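Local coordinates for protein Poly(A) RNA polymerase GLD2 (PDB 6LBK) that probably adds successive AMP units from ATP to the 3' ends of selected cytoplasmic mRNAs, and a single nucleotide to the 3' ends of certain microRNAs, at residues Asp348-Lys351 / Asp352-Lys356; Pro314-Asp318 / Met319-Asn323. The protein carries 1 engineered substitution. All blocks are in the same frame, centred on the assembly; numbering follows the deposited sequence.

Contact 1 (Asp348-Lys351 / Asp352-Lys356)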
loop_
_atom_site.group_PDB
_atom_site.type_symbol
_atom_site.label_atom_id
_atom_site.label_comp_id
_atom_site.label_asym_id
_atom_site.label_seq_id
_atom_site.Cartn_x
_atom_site.Cartn_y
_atom_site.Cartn_z
ATOM N N ASP A 348 0.564 18.686 10.372
ATOM C CA ASP A 348 0.079 18.745 11.743
ATOM C C ASP A 348 -1.120 17.838 11.932
ATOM O O ASP A 348 -1.259 17.202 12.972
ATOM C CB ASP A 348 -0.291 20.179 12.121
ATOM C CG ASP A 348 0.919 21.098 12.159
ATOM O OD1 ASP A 348 2.047 20.561 12.219
ATOM O OD2 ASP A 348 0.756 22.343 12.147
ATOM N N MET A 349 -2.019 17.786 10.951
ATOM C CA MET A 349 -3.160 16.889 11.076
ATOM C C MET A 349 -2.686 15.465 11.343
ATOM O O MET A 349 -3.176 14.792 12.261
ATOM C CB MET A 349 -4.034 16.987 9.822
ATOM C CG MET A 349 -5.401 16.344 9.964
ATOM S SD MET A 349 -6.338 16.200 8.420
ATOM C CE MET A 349 -6.209 17.862 7.768
ATOM N N ILE A 350 -1.678 15.018 10.592
ATOM C CA ILE A 350 -1.105 13.688 10.826
ATOM C C ILE A 350 -0.540 13.589 12.246
ATOM O O ILE A 350 -0.842 12.644 12.988
ATOM C CB ILE A 350 -0.021 13.363 9.777
ATOM C CG1 ILE A 350 -0.410 13.836 8.368
ATOM C CG2 ILE A 350 0.271 11.883 9.747
ATOM C CD1 ILE A 350 -1.316 12.917 7.619
ATOM N N LYS A 351 0.309 14.551 12.635
ATOM C CA LYS A 351 0.971 14.495 13.945
ATOM C C LYS A 351 -0.047 14.460 15.083
ATOM O O LYS A 351 0.045 13.640 16.014
ATOM C CB LYS A 351 1.898 15.709 14.127
ATOM C CG LYS A 351 3.212 15.696 13.335
ATOM C CD LYS A 351 3.724 17.115 13.021
ATOM C CE LYS A 351 4.439 17.778 14.209
ATOM N NZ LYS A 351 5.241 18.967 13.766
ATOM N N ASP A 352 -1.017 15.371 15.025
ATOM C CA ASP A 352 -2.038 15.478 16.055
ATOM C C ASP A 352 -2.867 14.213 16.128
ATOM O O ASP A 352 -3.215 13.762 17.226
ATOM C CB ASP A 352 -2.946 16.678 15.769
ATOM C CG ASP A 352 -2.187 17.997 15.711
ATOM O OD1 ASP A 352 -1.088 18.081 16.299
ATOM O OD2 ASP A 352 -2.687 18.954 15.070
ATOM N N GLN A 353 -3.184 13.612 14.966
ATOM C CA GLN A 353 -4.013 12.415 14.982
ATOM C C GLN A 353 -3.258 11.225 15.565
ATOM O O GLN A 353 -3.854 10.391 16.262
ATOM C CB GLN A 353 -4.533 12.094 13.587
ATOM C CG GLN A 353 -5.611 11.007 13.571
ATOM C CD GLN A 353 -6.853 11.422 14.345
ATOM O OE1 GLN A 353 -7.156 10.876 15.413
ATOM N NE2 GLN A 353 -7.585 12.391 13.799
ATOM N N PHE A 354 -1.956 11.106 15.278
ATOM C CA PHE A 354 -1.199 10.023 15.908
ATOM C C PHE A 354 -1.202 10.181 17.422
ATOM O O PHE A 354 -1.522 9.240 18.159
ATOM C CB PHE A 354 0.238 9.962 15.376
ATOM C CG PHE A 354 0.397 9.122 14.125
ATOM C CD1 PHE A 354 0.590 7.763 14.219
ATOM C CD2 PHE A 354 0.373 9.703 12.870
ATOM C CE1 PHE A 354 0.726 6.975 13.087
ATOM C CE2 PHE A 354 0.534 8.919 11.720
ATOM C CZ PHE A 354 0.711 7.552 11.826
ATOM N N LEU A 355 -0.898 11.388 17.895
ATOM C CA LEU A 355 -0.851 11.626 19.332
ATOM C C LEU A 355 -2.188 11.297 19.987
ATOM O O LEU A 355 -2.257 10.498 20.934
ATOM C CB LEU A 355 -0.474 13.078 19.593
ATOM C CG LEU A 355 -0.198 13.272 21.069
ATOM C CD1 LEU A 355 0.974 12.390 21.501
ATOM C CD2 LEU A 355 0.072 14.714 21.307
ATOM N N LYS A 356 -3.266 11.892 19.466
ATOM C CA LYS A 356 -4.603 11.713 20.019
ATOM C C LYS A 356 -5.038 10.249 20.014
ATOM O O LYS A 356 -5.595 9.758 21.008
ATOM C CB LYS A 356 -5.594 12.564 19.222
ATOM C CG LYS A 356 -7.042 12.158 19.425
ATOM C CD LYS A 356 -8.017 13.068 18.694
ATOM C CE LYS A 356 -9.344 12.347 18.426
ATOM N NZ LYS A 356 -9.256 11.343 17.320
#
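Asp-348 to Lys-351 and Asp-352 to Lys-356 are successive turns of one alpha-helix, 344-363, the last helix of the chain, and they meet by the i to i+4 pattern. Four backbone bonds join the turns. The straightest runs from Asp-352 N to Asp-348 O (2.8 Å, N-H...O angle 173°). The Asp-352 side chain, its CG beside the backbone N, also comes close to that oxygen, CG to Asp-348 O 3.0 Å. The oxygens that meet there are all acceptors, and no bond forms between them.

The buried side carries Ile-350 and Phe-354, which lie side by side and point the same way. With chi1 at -40°, Ile-350 turns CG2 away from the backbone N, and this methyl meets the ring edge in plane, CG2 to CE2 of Phe-354 at 3.6 Å. Trp-210 packs edge-to-face with Phe-354. The pair thus sets helix 344-363 against Leu-291 and Ala-295 of helix 283-297 and the loop residues Ile-216 and Leu-224.

Elsewhere on the helix, two polar contacts form within single segments. Asp-348 and Lys-351 form a long salt bridge, OD1 to NZ 3.9 Å. Lys-356 NZ donates a hydrogen bond to Gln-353 OE1, in the carbonyl plane and on a lone pair, at 2.9 Å.

Contact 2 (Pro314-Asp318 / Met319-Asn323)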
loop_
_atom_site.group_PDB
_atom_site.type_symbol
_atom_site.label_atom_id
_atom_site.label_comp_id
_atom_site.label_asym_id
_atom_site.label_seq_id
_atom_site.Cartn_x
_atom_site.Cartn_y
_atom_site.Cartn_z
ATOM N N PRO A 314 19.415 8.883 8.387
ATOM C CA PRO A 314 19.312 10.347 8.393
ATOM C C PRO A 314 18.913 10.863 7.023
ATOM O O PRO A 314 19.249 10.273 5.991
ATOM C CB PRO A 314 20.728 10.801 8.759
ATOM C CG PRO A 314 21.590 9.642 8.373
ATOM C CD PRO A 314 20.775 8.453 8.756
ATOM N N ARG A 315 18.176 11.971 7.022
ATOM C CA ARG A 315 17.739 12.566 5.762
ATOM C C ARG A 315 18.932 12.936 4.885
ATOM O O ARG A 315 19.855 13.621 5.352
ATOM C CB ARG A 315 16.888 13.813 5.997
ATOM C CG ARG A 315 15.464 13.578 6.430
ATOM C CD ARG A 315 14.827 14.922 6.658
ATOM N NE ARG A 315 13.377 14.880 6.708
ATOM C CZ ARG A 315 12.620 15.972 6.735
ATOM N NH1 ARG A 315 13.190 17.174 6.725
ATOM N NH2 ARG A 315 11.299 15.868 6.775
ATOM N N PRO A 316 18.933 12.526 3.619
ATOM C CA PRO A 316 20.006 12.912 2.700
ATOM C C PRO A 316 19.980 14.395 2.379
ATOM O O PRO A 316 18.937 15.050 2.444
ATOM C CB PRO A 316 19.714 12.072 1.449
ATOM C CG PRO A 316 18.873 10.946 1.940
ATOM C CD PRO A 316 18.008 11.568 2.993
ATOM N N ASP A 317 21.162 14.935 2.073
ATOM C CA ASP A 317 21.252 16.333 1.679
ATOM C C ASP A 317 20.898 16.539 0.210
ATOM O O ASP A 317 21.206 17.591 -0.360
ATOM C CB ASP A 317 22.665 16.854 1.951
ATOM C CG ASP A 317 22.765 18.358 1.835
ATOM O OD1 ASP A 317 22.010 19.047 2.550
ATOM O OD2 ASP A 317 23.579 18.844 1.016
ATOM N N ASP A 318 20.231 15.558 -0.400
ATOM C CA ASP A 318 19.832 15.666 -1.826
ATOM C C ASP A 318 18.677 16.663 -1.947
ATOM O O ASP A 318 17.982 16.920 -0.974
ATOM C CB ASP A 318 19.519 14.292 -2.419
ATOM C CG ASP A 318 19.642 14.205 -3.933
ATOM O OD1 ASP A 318 20.635 14.725 -4.475
ATOM O OD2 ASP A 318 18.755 13.609 -4.557
ATOM N N MET A 319 18.416 17.189 -3.136
ATOM C CA MET A 319 17.332 18.204 -3.225
ATOM C C MET A 319 15.929 17.599 -3.076
ATOM O O MET A 319 15.000 18.346 -2.775
ATOM C CB MET A 319 17.466 19.108 -4.450
ATOM C CG MET A 319 18.775 19.880 -4.427
ATOM S SD MET A 319 19.431 20.141 -2.753
ATOM C CE MET A 319 21.176 20.302 -3.123
ATOM N N GLU A 320 15.775 16.301 -3.293
ATOM C CA GLU A 320 14.440 15.698 -3.115
ATOM C C GLU A 320 13.994 15.856 -1.658
ATOM O O GLU A 320 12.843 16.213 -1.447
ATOM C CB GLU A 320 14.489 14.219 -3.499
ATOM C CG GLU A 320 14.687 13.959 -4.988
ATOM C CD GLU A 320 13.543 14.303 -5.930
ATOM O OE1 GLU A 320 13.139 13.427 -6.701
ATOM O OE2 GLU A 320 13.079 15.448 -5.905
ATOM N N TRP A 321 14.879 15.669 -0.687
ATOM C CA TRP A 321 14.424 15.701 0.727
ATOM C C TRP A 321 14.657 17.047 1.410
ATOM O O TRP A 321 14.429 17.122 2.609
ATOM C CB TRP A 321 15.137 14.610 1.517
ATOM C CG TRP A 321 15.441 13.372 0.739
ATOM C CD1 TRP A 321 16.599 13.089 0.085
ATOM C CD2 TRP A 321 14.597 12.221 0.572
ATOM N NE1 TRP A 321 16.526 11.855 -0.494
ATOM C CE2 TRP A 321 15.309 11.297 -0.211
ATOM C CE3 TRP A 321 13.313 11.883 0.997
ATOM C CZ2 TRP A 321 14.780 10.063 -0.572
ATOM C CZ3 TRP A 321 12.793 10.663 0.645
ATOM C CH2 TRP A 321 13.517 9.769 -0.130
ATOM N N ARG A 322 15.043 18.086 0.688
ATOM C CA ARG A 322 15.402 19.333 1.412
ATOM C C ARG A 322 14.252 19.927 2.234
ATOM O O ARG A 322 14.496 20.223 3.399
ATOM C CB ARG A 322 15.973 20.371 0.439
ATOM C CG ARG A 322 17.031 21.279 1.050
ATOM C CD ARG A 322 18.090 21.716 0.058
ATOM N NE ARG A 322 17.479 22.396 -1.073
ATOM C CZ ARG A 322 17.155 23.688 -1.108
ATOM N NH1 ARG A 322 17.400 24.463 -0.067
ATOM N NH2 ARG A 322 16.594 24.205 -2.189
ATOM N N ASN A 323 13.029 20.006 1.730
ATOM C CA ASN A 323 12.048 20.763 2.546
ATOM C C ASN A 323 10.834 19.934 2.926
ATOM O O ASN A 323 9.888 20.493 3.477
ATOM C CB ASN A 323 11.577 21.992 1.783
ATOM C CG ASN A 323 12.743 22.839 1.342
ATOM O OD1 ASN A 323 13.428 23.434 2.168
ATOM N ND2 ASN A 323 12.969 22.892 0.043
#
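Pro-316 packs on the indole of Trp-321 in this local contact, and Asp-318 lies between them in sequence. The stretch is part of the loop between strands 311-314 and 328-329, within the PAP-associated region.

The proline ring lies against the pyrrole part of the indole. Pro-316 CD stands over one face, 3.8 Å from the centroid of the five-membered ring and 18° off its normal, which makes a CH-pi contact. CB and CG of the same proline also meet this part of the indole. CB is 3.5 Å from Trp-321 CD1, and CG is 3.5 Å from Trp-321 NE1. The opposite face of the indole has CB of Glu-320 above it, offset toward the rim. Trp-321 CG sits beside its backbone N, and a chi1 of -33°, away from the usual staggered value, lays the indole against the proline. Met-304 of strand 303-306 touches both Pro-316 and Trp-321, and Cys-327 and Asn-336 also touch the indole.

Asp-318 has the most surface buried by the contact, though it remains exposed; its bond to Met-319 probably accounts for part of this. Its O accepts a weak bond from Trp-321 N (3.4 Å, N-H...O angle 136°). Its CB approaches the indole obliquely, 4.0 Å from Trp-321 CD1. The Asp-318 and Glu-320 side chains run side by side, but their carboxylate planes are nearly perpendicular. Glu-320 is paired through OE1 with Arg-339 in a salt bridge, which probably eases the closeness of the two acids. Arg-315 places its guanidinium with one face toward Trp-321 O.

With only a weak backbone bond across it, the turn is probably shaped more by apolar and CH-pi contact than by hydrogen bonding.

From the N terminus, contact 2 comes first. It folds the loop at 314-323, between strands 311-314 and 328-329 of the small three-stranded sheet. The chain then passes through strand 328-329 and enters helix 344-363, where contact 1 lies. The two are in series and neither nest nor cross. Each joins adjoining segments, so neither closes a long loop. Their centres are 23 Å apart, and their nearest atoms stay about 10 Å from each other. Contact 2 meets strand 303-306 of the small sheet, whereas contact 1 sets the C-terminal helix against helix 283-297. Both lie away from the predicted catalytic magnesium ligands.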